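PDB 5FX8: linoleate 11-lipoxygenase from Gaeumannomyces graminis, which oxidises linoleic and alpha-linolenic acids with molecular oxygen at a catalytic manganese, giving 11S- and 13R-hydroperoxy fatty acids. Local coordinates for residues 166-171 with 276-281; 344-349 with 533-538; 398-403 with 596-601. One frame throughout, in Å; residues are numbered along the deposited sequence.

From the N terminus, contact 1 comes first: it closes a loop of 104 residues that includes the five-stranded antiparallel sheet (177-178 to 261-262), and brings the turn after helix 161-166 against the long helix 268-305. That loop is complete before contact 2 opens at the end of helix 342-346. The chain then enters contact 3 on helix 396-420, runs on to helix 526-539, which completes contact 2, and reaches 596-601 to finish contact 3, so contacts 2 and 3 cross. Contacts 1 and 3 touch directly, with Met600 packed on Met166 and Ser170. Contact 2 stands apart; its nearest atoms are about 5 Å from contact 1 and about 18 Å from contact 3.

Contact 1: residues 166-171 with 276-281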
loop_
_atom_site.group_PDB
_atom_site.type_symbol
_atom_site.label_atom_id
_atom_site.label_comp_id
_atom_site.label_asym_id
_atom_site.label_seq_id
_atom_site.Cartn_x
_atom_site.Cartn_y
_atom_site.Cartn_z
ATOM N N MET A 166 -18.373 14.597 -0.884
ATOM C CA MET A 166 -16.973 15.000 -0.801
ATOM C C MET A 166 -15.987 13.858 -1.060
ATOM O O MET A 166 -14.850 14.131 -1.435
ATOM C CB MET A 166 -16.691 15.622 0.555
ATOM C CG MET A 166 -17.212 17.014 0.683
ATOM S SD MET A 166 -16.782 17.988 -0.741
ATOM C CE MET A 166 -15.261 18.681 -0.143
ATOM N N GLU A 167 -16.380 12.595 -0.873
ATOM C CA GLU A 167 -15.498 11.492 -1.223
ATOM C C GLU A 167 -15.035 11.558 -2.675
ATOM O O GLU A 167 -13.927 11.115 -2.984
ATOM C CB GLU A 167 -16.193 10.159 -0.952
ATOM C CG GLU A 167 -16.081 9.654 0.477
ATOM C CD GLU A 167 -17.008 8.477 0.792
ATOM O OE1 GLU A 167 -17.598 7.888 -0.127
ATOM O OE2 GLU A 167 -17.180 8.150 1.979
ATOM N N ARG A 168 -15.864 12.091 -3.577
ATOM C CA ARG A 168 -15.494 12.214 -4.979
ATOM C C ARG A 168 -14.443 13.282 -5.218
ATOM O O ARG A 168 -13.989 13.425 -6.346
ATOM C CB ARG A 168 -16.708 12.531 -5.854
ATOM C CG ARG A 168 -17.970 11.778 -5.537
ATOM C CD ARG A 168 -17.722 10.318 -5.374
ATOM N NE ARG A 168 -18.291 9.819 -4.140
ATOM C CZ ARG A 168 -17.940 8.679 -3.584
ATOM N NH1 ARG A 168 -17.025 7.947 -4.156
ATOM N NH2 ARG A 168 -18.506 8.278 -2.469
ATOM N N LEU A 169 -14.084 14.065 -4.208
ATOM C CA LEU A 169 -13.009 15.042 -4.297
ATOM C C LEU A 169 -11.858 14.683 -3.355
ATOM O O LEU A 169 -10.988 15.512 -3.103
ATOM C CB LEU A 169 -13.532 16.453 -4.014
ATOM C CG LEU A 169 -14.582 16.992 -5.000
ATOM C CD1 LEU A 169 -15.317 18.195 -4.470
ATOM C CD2 LEU A 169 -14.003 17.358 -6.346
ATOM N N SER A 170 -11.826 13.462 -2.836
ATOM C CA SER A 170 -10.763 13.087 -1.915
ATOM C C SER A 170 -10.400 11.609 -2.028
ATOM O O SER A 170 -9.400 11.271 -2.653
ATOM C CB SER A 170 -11.166 13.434 -0.491
ATOM O OG SER A 170 -12.392 12.850 -0.168
ATOM N N SER A 171 -11.209 10.728 -1.433
ATOM C CA SER A 171 -10.930 9.291 -1.446
ATOM C C SER A 171 -10.723 8.744 -2.848
ATOM O O SER A 171 -9.812 7.954 -3.076
ATOM C CB SER A 171 -12.074 8.553 -0.802
ATOM O OG SER A 171 -12.263 9.098 0.451
ATOM N N ILE A 276 -24.959 3.318 -0.918
ATOM C CA ILE A 276 -24.169 2.102 -0.770
ATOM C C ILE A 276 -23.911 1.451 -2.128
ATOM O O ILE A 276 -22.789 1.001 -2.412
ATOM C CB ILE A 276 -24.846 1.124 0.206
ATOM C CG1 ILE A 276 -24.879 1.716 1.614
ATOM C CG2 ILE A 276 -24.055 -0.157 0.288
ATOM C CD1 ILE A 276 -25.483 0.831 2.644
ATOM N N MET A 277 -24.921 1.398 -2.996
ATOM C CA MET A 277 -24.693 0.805 -4.309
ATOM C C MET A 277 -23.665 1.602 -5.105
ATOM O O MET A 277 -22.772 1.029 -5.753
ATOM C CB MET A 277 -26.010 0.693 -5.070
ATOM C CG MET A 277 -26.982 -0.218 -4.405
ATOM S SD MET A 277 -28.488 -0.499 -5.352
ATOM C CE MET A 277 -29.408 0.998 -5.100
ATOM N N PHE A 278 -23.773 2.927 -5.064
ATOM C CA PHE A 278 -22.768 3.749 -5.718
ATOM C C PHE A 278 -21.393 3.505 -5.126
ATOM O O PHE A 278 -20.408 3.473 -5.853
ATOM C CB PHE A 278 -23.142 5.223 -5.621
ATOM C CG PHE A 278 -22.134 6.157 -6.241
ATOM C CD1 PHE A 278 -21.025 6.587 -5.533
ATOM C CD2 PHE A 278 -22.331 6.652 -7.515
ATOM C CE1 PHE A 278 -20.138 7.445 -6.080
ATOM C CE2 PHE A 278 -21.434 7.523 -8.071
ATOM C CZ PHE A 278 -20.325 7.913 -7.338
ATOM N N ASN A 279 -21.293 3.340 -3.815
ATOM C CA ASN A 279 -19.966 3.144 -3.252
ATOM C C ASN A 279 -19.367 1.807 -3.676
ATOM O O ASN A 279 -18.142 1.673 -3.777
ATOM C CB ASN A 279 -20.034 3.262 -1.747
ATOM C CG ASN A 279 -20.199 4.691 -1.296
ATOM O OD1 ASN A 279 -19.845 5.615 -2.000
ATOM N ND2 ASN A 279 -20.743 4.873 -0.117
ATOM N N ASN A 280 -20.223 0.821 -3.920
ATOM C CA ASN A 280 -19.805 -0.457 -4.457
ATOM C C ASN A 280 -19.243 -0.303 -5.862
ATOM O O ASN A 280 -18.187 -0.865 -6.202
ATOM C CB ASN A 280 -21.020 -1.374 -4.441
ATOM C CG ASN A 280 -20.726 -2.738 -4.940
ATOM O OD1 ASN A 280 -21.093 -3.099 -6.044
ATOM N ND2 ASN A 280 -20.068 -3.513 -4.125
ATOM N N ASN A 281 -19.942 0.460 -6.700
ATOM C CA ASN A 281 -19.433 0.679 -8.044
ATOM C C ASN A 281 -18.146 1.503 -8.034
ATOM O O ASN A 281 -17.224 1.237 -8.811
ATOM C CB ASN A 281 -20.502 1.342 -8.895
ATOM C CG ASN A 281 -21.706 0.472 -9.082
ATOM O OD1 ASN A 281 -22.840 0.925 -8.980
ATOM N ND2 ASN A 281 -21.470 -0.798 -9.359
#
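Arg168 lays one face of its guanidinium over the edge of the Phe278 ring, and CZ of Arg168 comes within 3.5 Å of CE1 of Phe278. The two planes stand 79° apart, so a ring C-H edge meets the flat cation nearly end-on, and Arg168 does not touch the ring face. Bends at chi2 (-47°) and chi3 (129°) turn the arginine chain round to reach this place. Glu167 CB lies against the opposite guanidinium face, near its rim.

The polar contacts form a second group. Arg168 NH2 makes a salt bridge of 2.5 Å to OE1 of its neighbour Glu167, and sits 3.0 Å from Asn279 OD1. Asp282 pairs with NH1 and the carbonyl of Phe164 takes NE, so several partners fix the rotation of the buried cation. His496 also binds Glu167 OE1, while the amide nitrogen of Asn279 goes to the carbonyl of Leu495.

Within the turn, Ser170 OG (3.0 Å) and the Leu169 backbone N reach Met166 O from opposite faces of its carbonyl plane. The whole is buried packing of a loop on helix 268-305, one of the long core helices of the lipoxygenase fold, which farther along supplies the manganese ligands His290 and His294.

Contact 2: residues 344-349 with 533-538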
loop_
_atom_site.group_PDB
_atom_site.type_symbol
_atom_site.label_atom_id
_atom_site.label_comp_id
_atom_site.label_asym_id
_atom_site.label_seq_id
_atom_site.Cartn_x
_atom_site.Cartn_y
_atom_site.Cartn_z
ATOM N N ASP A 344 -12.287 -12.710 -6.051
ATOM C CA ASP A 344 -13.510 -13.510 -6.144
ATOM C C ASP A 344 -14.125 -13.731 -4.777
ATOM O O ASP A 344 -15.339 -13.628 -4.618
ATOM C CB ASP A 344 -13.233 -14.866 -6.810
ATOM C CG ASP A 344 -13.199 -14.786 -8.320
ATOM O OD1 ASP A 344 -13.784 -13.841 -8.897
ATOM O OD2 ASP A 344 -12.588 -15.684 -8.934
ATOM N N GLN A 345 -13.286 -14.002 -3.776
ATOM C CA GLN A 345 -13.764 -14.232 -2.421
ATOM C C GLN A 345 -14.528 -13.037 -1.871
ATOM O O GLN A 345 -15.449 -13.218 -1.081
ATOM C CB GLN A 345 -12.600 -14.547 -1.489
ATOM C CG GLN A 345 -11.859 -15.821 -1.731
ATOM C CD GLN A 345 -10.549 -15.878 -0.931
ATOM O OE1 GLN A 345 -10.417 -15.224 0.111
ATOM N NE2 GLN A 345 -9.566 -16.641 -1.431
ATOM N N ASN A 346 -14.133 -11.805 -2.226
ATOM C CA ASN A 346 -14.680 -10.655 -1.515
ATOM C C ASN A 346 -15.520 -9.701 -2.345
ATOM O O ASN A 346 -16.393 -9.042 -1.796
ATOM C CB ASN A 346 -13.551 -9.859 -0.873
ATOM C CG ASN A 346 -12.837 -10.634 0.168
ATOM O OD1 ASN A 346 -13.269 -10.690 1.299
ATOM N ND2 ASN A 346 -11.736 -11.253 -0.206
ATOM N N PHE A 347 -15.282 -9.577 -3.627
ATOM C CA PHE A 347 -15.987 -8.569 -4.389
ATOM C C PHE A 347 -17.169 -9.172 -5.134
ATOM O O PHE A 347 -17.264 -10.389 -5.335
ATOM C CB PHE A 347 -15.046 -7.888 -5.370
ATOM C CG PHE A 347 -14.048 -6.970 -4.723
ATOM C CD1 PHE A 347 -12.969 -7.470 -4.019
ATOM C CD2 PHE A 347 -14.172 -5.604 -4.855
ATOM C CE1 PHE A 347 -12.063 -6.619 -3.452
ATOM C CE2 PHE A 347 -13.259 -4.752 -4.303
ATOM C CZ PHE A 347 -12.206 -5.252 -3.600
ATOM N N GLY A 348 -18.080 -8.278 -5.533
ATOM C CA GLY A 348 -19.308 -8.569 -6.225
ATOM C C GLY A 348 -19.129 -9.083 -7.632
ATOM O O GLY A 348 -19.676 -10.126 -7.972
ATOM N N LEU A 349 -18.368 -8.384 -8.443
ATOM C CA LEU A 349 -18.075 -8.792 -9.805
ATOM C C LEU A 349 -16.916 -9.787 -9.848
ATOM O O LEU A 349 -15.960 -9.673 -9.075
ATOM C CB LEU A 349 -17.732 -7.579 -10.655
ATOM C CG LEU A 349 -18.825 -6.529 -10.782
ATOM C CD1 LEU A 349 -18.507 -5.623 -11.917
ATOM C CD2 LEU A 349 -20.172 -7.152 -11.011
ATOM N N VAL A 533 -12.543 -6.368 5.578
ATOM C CA VAL A 533 -11.575 -5.533 6.268
ATOM C C VAL A 533 -10.209 -6.207 6.298
ATOM O O VAL A 533 -9.187 -5.533 6.261
ATOM C CB VAL A 533 -12.077 -5.144 7.672
ATOM C CG1 VAL A 533 -11.108 -4.217 8.326
ATOM C CG2 VAL A 533 -13.350 -4.432 7.550
ATOM N N SER A 534 -10.165 -7.533 6.280
ATOM C CA SER A 534 -8.891 -8.235 6.382
ATOM C C SER A 534 -8.110 -8.185 5.074
ATOM O O SER A 534 -6.881 -8.045 5.084
ATOM C CB SER A 534 -9.135 -9.667 6.806
ATOM O OG SER A 534 -7.908 -10.369 6.882
ATOM N N LEU A 535 -8.806 -8.286 3.940
ATOM C CA LEU A 535 -8.152 -8.107 2.644
ATOM C C LEU A 535 -7.645 -6.668 2.453
ATOM O O LEU A 535 -6.503 -6.437 2.021
ATOM C CB LEU A 535 -9.129 -8.495 1.543
ATOM C CG LEU A 535 -8.642 -8.250 0.126
ATOM C CD1 LEU A 535 -7.456 -9.137 -0.239
ATOM C CD2 LEU A 535 -9.781 -8.464 -0.803
ATOM N N LEU A 536 -8.478 -5.682 2.775
ATOM C CA LEU A 536 -8.036 -4.305 2.593
ATOM C C LEU A 536 -6.909 -3.968 3.572
ATOM O O LEU A 536 -5.945 -3.275 3.215
ATOM C CB LEU A 536 -9.230 -3.355 2.720
ATOM C CG LEU A 536 -10.442 -3.723 1.855
ATOM C CD1 LEU A 536 -11.578 -2.732 1.931
ATOM C CD2 LEU A 536 -9.972 -3.880 0.464
ATOM N N ALA A 537 -6.972 -4.505 4.788
ATOM C CA ALA A 537 -5.837 -4.356 5.682
ATOM C C ALA A 537 -4.593 -5.007 5.099
ATOM O O ALA A 537 -3.485 -4.549 5.348
ATOM C CB ALA A 537 -6.151 -4.944 7.057
ATOM N N ARG A 538 -4.751 -6.071 4.322
ATOM C CA ARG A 538 -3.589 -6.661 3.688
ATOM C C ARG A 538 -3.053 -5.831 2.527
ATOM O O ARG A 538 -1.920 -6.067 2.093
ATOM C CB ARG A 538 -3.920 -8.075 3.226
ATOM C CG ARG A 538 -3.434 -9.156 4.189
ATOM C CD ARG A 538 -4.001 -10.486 3.787
ATOM N NE ARG A 538 -5.377 -10.656 4.212
ATOM C CZ ARG A 538 -6.284 -11.258 3.475
ATOM N NH1 ARG A 538 -5.944 -11.715 2.286
ATOM N NH2 ARG A 538 -7.514 -11.400 3.915
#
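Leu535 sets its CD2 methyl against both Asn346 and Phe347, and this is the tight part of the contact. The methyl lies 3.5 Å from ND2 of Asn346 and 4.0 Å from CE1 of Phe347, meeting the aromatic ring at its edge, near the ring plane. With CG anti to its backbone N (chi1 175°), Leu535 turns CD2 toward the end of helix 342-346. The Asn346 amide offers Leu535 a packing surface while ND2 spends a hydrogen on the carbonyl of Phe342, one turn back; Phe347, where the backbone leaves the helix, stacks on Trp343.

The other side is looser. Gln345 and Arg538 are partly exposed and do not meet across the contact. Arg538 folds back along its own helix: NH2 donates to OG of Ser534 at 3.2 Å, nearly straight (169°) and in the guanidinium plane, while one guanidinium face rests near Leu535 CA and the cation also pairs with the ring of Phe342. Gln345 packs on Arg101 of the second subunit.

The Phe347 side chain is about 8 Å from that of the manganese ligand Asn482. Around this junction, helix 526-539 sets Ser534 and Arg538 on helix 86-124, and Leu536 on helix 485-490.

Contact 3: residues 398-403 with 596-601; sequences YEDAHR and LSQGMP
A water molecule joins Glu399 to Gln598, donating to OE1 of Glu399 at 2.6 Å and to OE1 of Gln598 at 2.7 Å. It bridges helix 396-420 to a type I' beta turn in the loop that follows helix 566-587, near the C-terminal end of the lipoxygenase chain. Ser597 and Met600 flank this turn, with the Ser597 N bonded to Met600 O at 2.7 Å and a weak return bond from Met600 N. Gln598 and Gly599 occupy its corners, both with positive phi, a backbone that suits glycine at the second.

From the turn the Gln598 side chain runs out extended beyond CG (chi2 172°), carrying its amide up to the helix. There its OE1 also comes near the Asp400 carboxylate, with no hydrogen bond between them. The salt bridge from Arg589 to OD2 of Asp400 probably eases the approach of this carboxylate to the amide oxygen, and Gln598 packs on the same arginine. Glu399 uses its second oxygen, OE2, to bind the backbone N of Phe395.

Another chain, zonadhesin, touches the helix as well: its Glu254 forms a salt bridge with Arg403, and its Leu235 packs on Glu399 and His402. At the inner end of the contact, Asp400 OD2 and Gln598 OE1 stand 3.6 Å apart, with carboxylate and amide planes 30° from parallel.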
loop_
_atom_site.group_PDB
_atom_site.type_symbol
_atom_site.label_atom_id
_atom_site.label_comp_id
_atom_site.label_asym_id
_atom_site.label_seq_id
_atom_site.Cartn_x
_atom_site.Cartn_y
_atom_site.Cartn_z
ATOM N N TYR A 398 -6.868 17.764 -4.451
ATOM C CA TYR A 398 -6.084 18.714 -5.217
ATOM C C TYR A 398 -5.144 19.508 -4.319
ATOM O O TYR A 398 -4.015 19.800 -4.705
ATOM C CB TYR A 398 -7.032 19.629 -5.981
ATOM C CG TYR A 398 -6.394 20.627 -6.881
ATOM C CD1 TYR A 398 -5.188 20.362 -7.496
ATOM C CD2 TYR A 398 -6.999 21.843 -7.114
ATOM C CE1 TYR A 398 -4.623 21.259 -8.308
ATOM C CE2 TYR A 398 -6.432 22.749 -7.922
ATOM C CZ TYR A 398 -5.246 22.457 -8.519
ATOM O OH TYR A 398 -4.654 23.370 -9.337
ATOM N N GLU A 399 -5.570 19.860 -3.113
ATOM C CA GLU A 399 -4.721 20.701 -2.281
ATOM C C GLU A 399 -3.556 19.906 -1.710
ATOM O O GLU A 399 -2.396 20.330 -1.788
ATOM C CB GLU A 399 -5.561 21.340 -1.171
ATOM C CG GLU A 399 -6.674 22.273 -1.672
ATOM C CD GLU A 399 -7.980 22.219 -0.846
ATOM O OE1 GLU A 399 -7.987 21.726 0.307
ATOM O OE2 GLU A 399 -9.019 22.700 -1.355
ATOM N N ASP A 400 -3.850 18.736 -1.146
ATOM C CA ASP A 400 -2.783 17.850 -0.696
ATOM C C ASP A 400 -1.856 17.451 -1.839
ATOM O O ASP A 400 -0.632 17.457 -1.677
ATOM C CB ASP A 400 -3.389 16.630 -0.013
ATOM C CG ASP A 400 -3.828 16.939 1.386
ATOM O OD1 ASP A 400 -3.489 18.047 1.814
ATOM O OD2 ASP A 400 -4.478 16.124 2.075
ATOM N N ALA A 401 -2.423 17.129 -3.000
ATOM C CA ALA A 401 -1.637 16.782 -4.178
ATOM C C ALA A 401 -0.754 17.940 -4.623
ATOM O O ALA A 401 0.405 17.746 -4.996
ATOM C CB ALA A 401 -2.551 16.353 -5.330
ATOM N N HIS A 402 -1.297 19.142 -4.624
ATOM C CA HIS A 402 -0.525 20.294 -5.027
ATOM C C HIS A 402 0.662 20.504 -4.103
ATOM O O HIS A 402 1.772 20.772 -4.570
ATOM C CB HIS A 402 -1.420 21.518 -5.060
ATOM C CG HIS A 402 -0.665 22.786 -5.247
ATOM N ND1 HIS A 402 -0.247 23.223 -6.487
ATOM C CD2 HIS A 402 -0.217 23.694 -4.350
ATOM C CE1 HIS A 402 0.418 24.353 -6.343
ATOM N NE2 HIS A 402 0.455 24.657 -5.057
ATOM N N ARG A 403 0.469 20.348 -2.793
ATOM C CA ARG A 403 1.613 20.490 -1.898
ATOM C C ARG A 403 2.667 19.425 -2.176
ATOM O O ARG A 403 3.842 19.741 -2.421
ATOM C CB ARG A 403 1.176 20.449 -0.439
ATOM C CG ARG A 403 0.262 21.544 -0.078
ATOM C CD ARG A 403 -0.173 21.436 1.368
ATOM N NE ARG A 403 -1.371 22.235 1.638
ATOM C CZ ARG A 403 -1.374 23.517 2.000
ATOM N NH1 ARG A 403 -0.247 24.182 2.144
ATOM N NH2 ARG A 403 -2.517 24.133 2.221
ATOM N N LEU A 596 -16.015 19.837 10.493
ATOM C CA LEU A 596 -15.476 19.597 9.171
ATOM C C LEU A 596 -13.958 19.593 9.192
ATOM O O LEU A 596 -13.332 20.325 9.962
ATOM C CB LEU A 596 -15.952 20.645 8.204
ATOM C CG LEU A 596 -17.448 20.731 8.017
ATOM C CD1 LEU A 596 -17.714 21.823 7.019
ATOM C CD2 LEU A 596 -17.957 19.429 7.509
ATOM N N SER A 597 -13.373 18.759 8.332
ATOM C CA SER A 597 -11.935 18.761 8.068
ATOM C C SER A 597 -11.727 18.885 6.574
ATOM O O SER A 597 -12.171 18.015 5.819
ATOM C CB SER A 597 -11.264 17.490 8.582
ATOM O OG SER A 597 -9.927 17.438 8.136
ATOM N N GLN A 598 -11.048 19.951 6.148
ATOM C CA GLN A 598 -10.990 20.335 4.736
ATOM C C GLN A 598 -12.378 20.392 4.128
ATOM O O GLN A 598 -12.577 20.034 2.973
ATOM C CB GLN A 598 -10.129 19.387 3.910
ATOM C CG GLN A 598 -8.824 19.045 4.515
ATOM C CD GLN A 598 -8.125 17.975 3.732
ATOM O OE1 GLN A 598 -7.252 18.260 2.920
ATOM N NE2 GLN A 598 -8.511 16.726 3.963
ATOM N N GLY A 599 -13.357 20.793 4.920
ATOM C CA GLY A 599 -14.703 20.940 4.409
ATOM C C GLY A 599 -15.480 19.657 4.325
ATOM O O GLY A 599 -16.417 19.575 3.544
ATOM N N MET A 600 -15.117 18.661 5.121
ATOM C CA MET A 600 -15.614 17.305 5.027
ATOM C C MET A 600 -15.903 16.758 6.408
ATOM O O MET A 600 -15.187 17.066 7.357
ATOM C CB MET A 600 -14.592 16.366 4.390
ATOM C CG MET A 600 -14.318 16.543 2.969
ATOM S SD MET A 600 -13.195 15.263 2.373
ATOM C CE MET A 600 -13.320 15.711 0.703
ATOM N N PRO A 601 -16.860 15.867 6.520
ATOM C CA PRO A 601 -17.169 15.277 7.822
ATOM C C PRO A 601 -16.276 14.115 8.214
ATOM O O PRO A 601 -16.639 13.342 9.106
ATOM C CB PRO A 601 -18.620 14.814 7.652
ATOM C CG PRO A 601 -19.120 15.545 6.486
ATOM C CD PRO A 601 -17.972 15.701 5.581
HETATM O O HOH W 1 -6.482 20.783 2.251
#